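Local atomic coordinates of 1,3-alpha-isomaltosidase (Kribbella flavida DSM 17836, PDB entry 5X3I), a protein that hydrolyses the alpha-1,3-glucosidic linkages of the cyclic tetrasaccharide cyclobis-(1-6)-alpha-nigerosyl inside the cell, yielding isomaltose. Residues D338-R346 and L391-F401. The protein carries 1 engineered substitution. Numbering follows the deposited sequence.
Sequences DEQGITIWR and LWQIPLQKTEF
Ile342 drops into the bend of 391-401, its CG2 methyl meeting the indole edge of Trp392 near the ring plane, 3.6 Å from CZ3. That methyl lies roughly anti to the backbone N, with chi1 (-29°) turned off a staggered value, and CG1, on the N side, meets Ile394 CG2 at 4.2 Å. Behind it, the amide of Gln393 joins the two segments: NE2 gives one hydrogen to Ile342 O at 3.0 Å, approaching almost straight along the carbonyl, and also donates to Trp392 O at 2.9 Å. The Gln393 side chain reaches both by folding back at chi2 (-74°), while its OE1 accepts from Arg456. A leucine in place of Gln393 would probably leave the buried Ile342 carbonyl without this donor and Arg456 without its amide oxygen.

Farther along, Lys398 runs extended alongside Gln340 O and its NZ donates to Glu339 O at 2.8 Å, from above the carbonyl plane; Phe435 adds a cation-pi partner. Next to it the Gln340 amide lies stacked on one face of Phe401, the planes 17° apart, with CG making a CH-pi contact. Where the backbones stand apart, water fills in: one molecule links Gln340 O to Leu396 O and Lys398 N, another bridges Gly341 O and Gln397 OE1.

Asp338 ties the loop together: its OD1 takes the N-H of Gln340 at 2.7 Å in an Asx turn and that of Ile342 as well, while its own N bonds to Ile344 O. All this sits at the C-terminal end of barrel strand 388-393, between strands 330-333 and 467-470, with the beta-alpha loop 338-346 folded across it. Trp392 touches Ala471, the engineered replacement at the inferred nucleophile position, Gln393 packs on helix 496-510, and helix 404-415 backs Gln340 and Phe401.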
ATOM      1  N   ASP A 338      19.766  -0.663  14.510  1.00 13.88           N
ATOM      2  CA  ASP A 338      19.966  -1.604  15.605  1.00 14.88           C
ATOM      3  C   ASP A 338      18.944  -2.742  15.601  1.00 17.12           C
ATOM      4  O   ASP A 338      19.023  -3.643  16.417  1.00 17.90           O
ATOM      5  CB  ASP A 338      19.934  -0.881  16.962  1.00 16.53           C
ATOM      6  CG  ASP A 338      18.621  -0.128  17.225  1.00 15.82           C
ATOM      7  OD1 ASP A 338      17.598  -0.375  16.558  1.00 17.40           O
ATOM      8  OD2 ASP A 338      18.625   0.728  18.121  1.00 15.32           O
ATOM      9  N   GLU A 339      17.958  -2.656  14.717  1.00 17.27           N
ATOM     10  CA  GLU A 339      16.870  -3.623  14.664  1.00 16.33           C
ATOM     11  C   GLU A 339      16.139  -3.713  16.000  1.00 15.57           C
ATOM     12  O   GLU A 339      15.545  -4.728  16.315  1.00 13.83           O
ATOM     13  CB  GLU A 339      17.370  -5.017  14.247  1.00 21.21           C
ATOM     14  CG  GLU A 339      17.994  -5.090  12.855  1.00 16.98           C
ATOM     15  CD  GLU A 339      17.050  -4.629  11.751  1.00 20.79           C
ATOM     16  OE1 GLU A 339      15.819  -4.598  11.965  1.00 22.31           O
ATOM     17  OE2 GLU A 339      17.543  -4.300  10.657  1.00 23.21           O
ATOM     18  N   GLN A 340      16.173  -2.639  16.777  1.00 16.11           N
ATOM     19  CA  GLN A 340      15.361  -2.600  17.972  1.00 15.86           C
ATOM     20  C   GLN A 340      14.409  -1.415  17.876  1.00 14.59           C
ATOM     21  O   GLN A 340      13.265  -1.593  17.488  1.00 16.82           O
ATOM     22  CB  GLN A 340      16.245  -2.550  19.227  1.00 15.17           C
ATOM     23  CG  GLN A 340      17.018  -3.863  19.428  1.00 17.01           C
ATOM     24  CD  GLN A 340      17.731  -3.984  20.766  1.00 19.91           C
ATOM     25  OE1 GLN A 340      17.543  -3.182  21.675  1.00 23.44           O
ATOM     26  NE2 GLN A 340      18.569  -5.004  20.881  1.00 23.70           N
ATOM     27  N   GLY A 341      14.897  -0.233  18.108  1.00 16.82           N
ATOM     28  CA  GLY A 341      14.116   0.944  17.895  1.00 16.71           C
ATOM     29  C   GLY A 341      13.972   1.423  16.461  1.00 19.01           C
ATOM     30  O   GLY A 341      13.089   2.144  16.185  1.00 13.99           O
ATOM     31  N   ILE A 342      14.889   1.011  15.588  1.00 16.80           N
ATOM     32  CA  ILE A 342      14.901   1.390  14.196  1.00 14.61           C
ATOM     33  C   ILE A 342      14.981   2.902  14.053  1.00 16.44           C
ATOM     34  O   ILE A 342      14.347   3.478  13.219  1.00 17.23           O
ATOM     35  CB  ILE A 342      13.707   0.842  13.394  1.00 14.53           C
ATOM     36  CG1 ILE A 342      13.176  -0.467  13.961  1.00 15.99           C
ATOM     37  CG2 ILE A 342      14.043   0.685  11.930  1.00 14.44           C
ATOM     38  CD1 ILE A 342      14.073  -1.661  13.838  1.00 14.89           C
ATOM     39  N   THR A 343      15.762   3.519  14.909  1.00 15.86           N
ATOM     40  CA  THR A 343      16.044   4.919  14.822  1.00 14.03           C
ATOM     41  C   THR A 343      17.503   5.196  15.167  1.00 13.26           C
ATOM     42  O   THR A 343      17.884   6.301  15.329  1.00 12.93           O
ATOM     43  CB  THR A 343      15.052   5.768  15.657  1.00 13.10           C
ATOM     44  OG1 THR A 343      15.191   7.139  15.341  1.00 14.55           O
ATOM     45  CG2 THR A 343      15.291   5.535  17.116  1.00 17.53           C
ATOM     46  N   ILE A 344      18.299   4.144  15.234  1.00 15.49           N
ATOM     47  CA  ILE A 344      19.727   4.246  15.563  1.00 13.86           C
ATOM     48  C   ILE A 344      20.582   3.319  14.678  1.00 12.91           C
ATOM     49  O   ILE A 344      20.192   2.189  14.427  1.00 16.69           O
ATOM     50  CB  ILE A 344      19.958   3.895  17.062  1.00 14.01           C
ATOM     51  CG1 ILE A 344      19.370   4.979  17.967  1.00 12.78           C
ATOM     52  CG2 ILE A 344      21.436   3.680  17.373  1.00 11.86           C
ATOM     53  CD1 ILE A 344      19.390   4.623  19.435  1.00 11.83           C
ATOM     54  N   TRP A 345      21.725   3.794  14.185  1.00 11.76           N
ATOM     55  CA  TRP A 345      22.591   2.949  13.351  1.00 12.97           C
ATOM     56  C   TRP A 345      23.024   1.688  14.119  1.00 12.43           C
ATOM     57  O   TRP A 345      23.369   1.767  15.288  1.00 16.79           O
ATOM     58  CB  TRP A 345      23.838   3.714  12.889  1.00 15.27           C
ATOM     59  CG  TRP A 345      23.617   4.822  11.899  1.00 10.66           C
ATOM     60  CD1 TRP A 345      23.472   6.153  12.170  1.00 13.41           C
ATOM     61  CD2 TRP A 345      23.564   4.697  10.477  1.00 11.32           C
ATOM     62  NE1 TRP A 345      23.319   6.865  11.000  1.00 11.87           N
ATOM     63  CE2 TRP A 345      23.368   5.990   9.947  1.00 11.67           C
ATOM     64  CE3 TRP A 345      23.661   3.618   9.597  1.00 11.57           C
ATOM     65  CZ2 TRP A 345      23.266   6.225   8.588  1.00 12.92           C
ATOM     66  CZ3 TRP A 345      23.557   3.860   8.243  1.00 12.30           C
ATOM     67  CH2 TRP A 345      23.359   5.151   7.753  1.00 11.27           C
ATOM     68  N   ARG A 346      22.998   0.535  13.468  1.00 13.63           N
ATOM     69  CA  ARG A 346      23.467  -0.685  14.112  1.00 14.21           C
ATOM     70  C   ARG A 346      24.905  -0.533  14.618  1.00 17.14           C
ATOM     71  O   ARG A 346      25.753   0.060  13.942  1.00 16.49           O
ATOM     72  CB  ARG A 346      23.379  -1.884  13.173  1.00 13.37           C
ATOM     73  CG  ARG A 346      23.810  -3.189  13.835  1.00 15.25           C
ATOM     74  CD  ARG A 346      23.230  -4.411  13.124  1.00 17.44           C
ATOM     75  NE  ARG A 346      23.833  -4.643  11.820  1.00 16.63           N
ATOM     76  CZ  ARG A 346      24.762  -5.561  11.577  1.00 18.59           C
ATOM     77  NH1 ARG A 346      25.218  -6.336  12.554  1.00 17.56           N
ATOM     78  NH2 ARG A 346      25.226  -5.714  10.350  1.00 19.43           N
ATOM     79  N   LEU A 391      16.582   5.998   4.268  1.00 10.99           N
ATOM     80  CA  LEU A 391      16.594   5.028   5.366  1.00 10.44           C
ATOM     81  C   LEU A 391      15.200   4.434   5.645  1.00 12.39           C
ATOM     82  O   LEU A 391      14.210   5.150   5.679  1.00 11.94           O
ATOM     83  CB  LEU A 391      17.135   5.680   6.638  1.00 10.42           C
ATOM     84  CG  LEU A 391      18.571   6.215   6.569  1.00 10.81           C
ATOM     85  CD1 LEU A 391      18.989   6.773   7.926  1.00 10.45           C
ATOM     86  CD2 LEU A 391      19.537   5.146   6.078  1.00  9.74           C
ATOM     87  N   TRP A 392      15.157   3.130   5.864  1.00 12.81           N
ATOM     88  CA  TRP A 392      13.920   2.402   6.145  1.00 12.51           C
ATOM     89  C   TRP A 392      13.329   2.777   7.499  1.00 12.75           C
ATOM     90  O   TRP A 392      14.056   3.026   8.455  1.00 11.64           O
ATOM     91  CB  TRP A 392      14.199   0.902   6.086  1.00 12.86           C
ATOM     92  CG  TRP A 392      13.029  -0.051   6.222  1.00 14.88           C
ATOM     93  CD1 TRP A 392      12.209  -0.494   5.222  1.00 15.08           C
ATOM     94  CD2 TRP A 392      12.625  -0.745   7.406  1.00 14.40           C
ATOM     95  NE1 TRP A 392      11.298  -1.393   5.722  1.00 18.76           N
ATOM     96  CE2 TRP A 392      11.533  -1.566   7.060  1.00 17.96           C
ATOM     97  CE3 TRP A 392      13.070  -0.740   8.729  1.00 14.08           C
ATOM     98  CZ2 TRP A 392      10.880  -2.371   7.989  1.00 15.21           C
ATOM     99  CZ3 TRP A 392      12.423  -1.544   9.649  1.00 15.71           C
ATOM    100  CH2 TRP A 392      11.336  -2.345   9.274  1.00 18.13           C
ATOM    101  N   GLN A 393      12.002   2.793   7.556  1.00 12.83           N
ATOM    102  CA  GLN A 393      11.248   3.070   8.765  1.00 12.39           C
ATOM    103  C   GLN A 393      10.016   2.171   8.857  1.00 13.87           C
ATOM    104  O   GLN A 393       9.486   1.715   7.838  1.00 11.31           O
ATOM    105  CB  GLN A 393      10.809   4.529   8.806  1.00 10.67           C
ATOM    106  CG  GLN A 393      11.921   5.513   9.044  1.00 11.65           C
ATOM    107  CD  GLN A 393      12.389   5.479  10.479  1.00 13.36           C
ATOM    108  OE1 GLN A 393      11.730   6.008  11.367  1.00 13.38           O
ATOM    109  NE2 GLN A 393      13.521   4.837  10.712  1.00 11.46           N
ATOM    110  N   ILE A 394       9.584   1.929  10.090  1.00 11.73           N
ATOM    111  CA  ILE A 394       8.357   1.204  10.382  1.00 11.79           C
ATOM    112  C   ILE A 394       7.673   1.912  11.560  1.00 12.83           C
ATOM    113  O   ILE A 394       8.344   2.354  12.477  1.00 14.76           O
ATOM    114  CB  ILE A 394       8.661  -0.292  10.697  1.00 16.33           C
ATOM    115  CG1 ILE A 394       7.376  -1.114  10.846  1.00 15.17           C
ATOM    116  CG2 ILE A 394       9.556  -0.427  11.921  1.00 15.34           C
ATOM    117  CD1 ILE A 394       6.766  -1.534   9.529  1.00 16.63           C
ATOM    118  N   PRO A 395       6.332   2.028  11.542  1.00 12.02           N
ATOM    119  CA  PRO A 395       5.684   2.737  12.654  1.00 12.44           C
ATOM    120  C   PRO A 395       5.323   1.794  13.795  1.00 13.70           C
ATOM    121  O   PRO A 395       4.138   1.633  14.108  1.00 12.60           O
ATOM    122  CB  PRO A 395       4.427   3.311  12.006  1.00 12.38           C
ATOM    123  CG  PRO A 395       4.068   2.267  10.979  1.00 11.12           C
ATOM    124  CD  PRO A 395       5.378   1.717  10.464  1.00 12.84           C
ATOM    125  N   LEU A 396       6.337   1.171  14.380  1.00 11.02           N
ATOM    126  CA  LEU A 396       6.168   0.180  15.434  1.00 14.34           C
ATOM    127  C   LEU A 396       7.304   0.271  16.437  1.00 16.18           C
ATOM    128  O   LEU A 396       8.459   0.438  16.053  1.00 16.73           O
ATOM    129  CB  LEU A 396       6.123  -1.232  14.852  1.00 13.92           C
ATOM    130  CG  LEU A 396       4.937  -1.575  13.954  1.00 16.16           C
ATOM    131  CD1 LEU A 396       5.140  -2.928  13.278  1.00 14.78           C
ATOM    132  CD2 LEU A 396       3.663  -1.549  14.777  1.00 14.59           C
ATOM    133  N   GLN A 397       6.963   0.139  17.708  1.00 14.14           N
ATOM    134  CA  GLN A 397       7.931   0.109  18.782  1.00 14.45           C
ATOM    135  C   GLN A 397       7.936  -1.266  19.440  1.00 16.04           C
ATOM    136  O   GLN A 397       6.987  -1.622  20.133  1.00 15.47           O
ATOM    137  CB  GLN A 397       7.613   1.182  19.810  1.00 14.30           C
ATOM    138  CG  GLN A 397       8.678   1.368  20.862  1.00 18.19           C
ATOM    139  CD  GLN A 397       9.907   2.061  20.301  1.00 15.30           C
ATOM    140  OE1 GLN A 397       9.841   2.684  19.256  1.00 17.27           O
ATOM    141  NE2 GLN A 397      11.029   1.936  20.990  1.00 15.03           N
ATOM    142  N   LYS A 398       9.014  -2.014  19.232  1.00 16.67           N
ATOM    143  CA  LYS A 398       9.136  -3.374  19.743  1.00 16.74           C
ATOM    144  C   LYS A 398       9.004  -3.422  21.258  1.00 17.67           C
ATOM    145  O   LYS A 398       9.592  -2.612  21.970  1.00 19.36           O
ATOM    146  CB  LYS A 398      10.467  -3.994  19.327  1.00 17.22           C
ATOM    147  CG  LYS A 398      10.599  -4.274  17.844  1.00 20.01           C
ATOM    148  CD  LYS A 398      11.829  -5.113  17.574  1.00 19.69           C
ATOM    149  CE  LYS A 398      12.034  -5.346  16.096  1.00 20.36           C
ATOM    150  NZ  LYS A 398      13.225  -6.176  15.823  1.00 21.08           N
ATOM    151  N   THR A 399       8.152  -4.320  21.729  1.00 20.27           N
ATOM    152  CA  THR A 399       7.978  -4.573  23.154  1.00 21.09           C
ATOM    153  C   THR A 399       8.708  -5.805  23.700  1.00 23.44           C
ATOM    154  O   THR A 399       8.668  -6.061  24.893  1.00 24.49           O
ATOM    155  CB  THR A 399       6.499  -4.723  23.474  1.00 20.25           C
ATOM    156  OG1 THR A 399       5.943  -5.740  22.635  1.00 21.42           O
ATOM    157  CG2 THR A 399       5.794  -3.418  23.198  1.00 17.01           C
ATOM    158  N   GLU A 400       9.367  -6.562  22.832  1.00 23.99           N
ATOM    159  CA  GLU A 400       9.919  -7.855  23.225  1.00 25.53           C
ATOM    160  C   GLU A 400      11.210  -7.735  24.032  1.00 28.93           C
ATOM    161  O   GLU A 400      11.727  -8.728  24.527  1.00 33.50           O
ATOM    162  CB  GLU A 400      10.157  -8.726  21.990  1.00 28.04           C
ATOM    163  CG  GLU A 400      11.353  -8.305  21.169  1.00 31.41           C
ATOM    164  CD  GLU A 400      11.216  -8.666  19.706  1.00 35.84           C
ATOM    165  OE1 GLU A 400      10.268  -8.172  19.060  1.00 32.69           O
ATOM    166  OE2 GLU A 400      12.055  -9.442  19.204  1.00 40.93           O
ATOM    167  N   PHE A 401      11.734  -6.526  24.164  1.00 28.33           N
ATOM    168  CA  PHE A 401      12.955  -6.325  24.931  1.00 30.75           C
ATOM    169  C   PHE A 401      12.667  -5.712  26.286  1.00 29.97           C
ATOM    170  O   PHE A 401      11.877  -4.785  26.397  1.00 31.95           O
ATOM    171  CB  PHE A 401      13.932  -5.448  24.151  1.00 29.65           C
ATOM    172  CG  PHE A 401      14.363  -6.048  22.857  1.00 29.24           C
ATOM    173  CD1 PHE A 401      15.386  -6.973  22.820  1.00 30.67           C
ATOM    174  CD2 PHE A 401      13.737  -5.702  21.677  1.00 28.02           C
ATOM    175  CE1 PHE A 401      15.784  -7.531  21.632  1.00 29.66           C
ATOM    176  CE2 PHE A 401      14.132  -6.255  20.486  1.00 26.81           C
ATOM    177  CZ  PHE A 401      15.156  -7.172  20.461  1.00 31.05           C
TER
HETATM  178  O   HOH W   1      13.971  -5.837  12.963  1.00 26.53           O
HETATM  179  O   HOH W   2      10.818  -0.514  17.430  1.00 16.61           O
HETATM  180  O   HOH W   3      10.551   2.114  14.923  1.00 12.68           O
HETATM  181  O   HOH W   4      11.665   4.246  17.782  1.00 15.01           O
HETATM  182  O   HOH W   5      11.245   3.059  12.332  1.00 13.14           O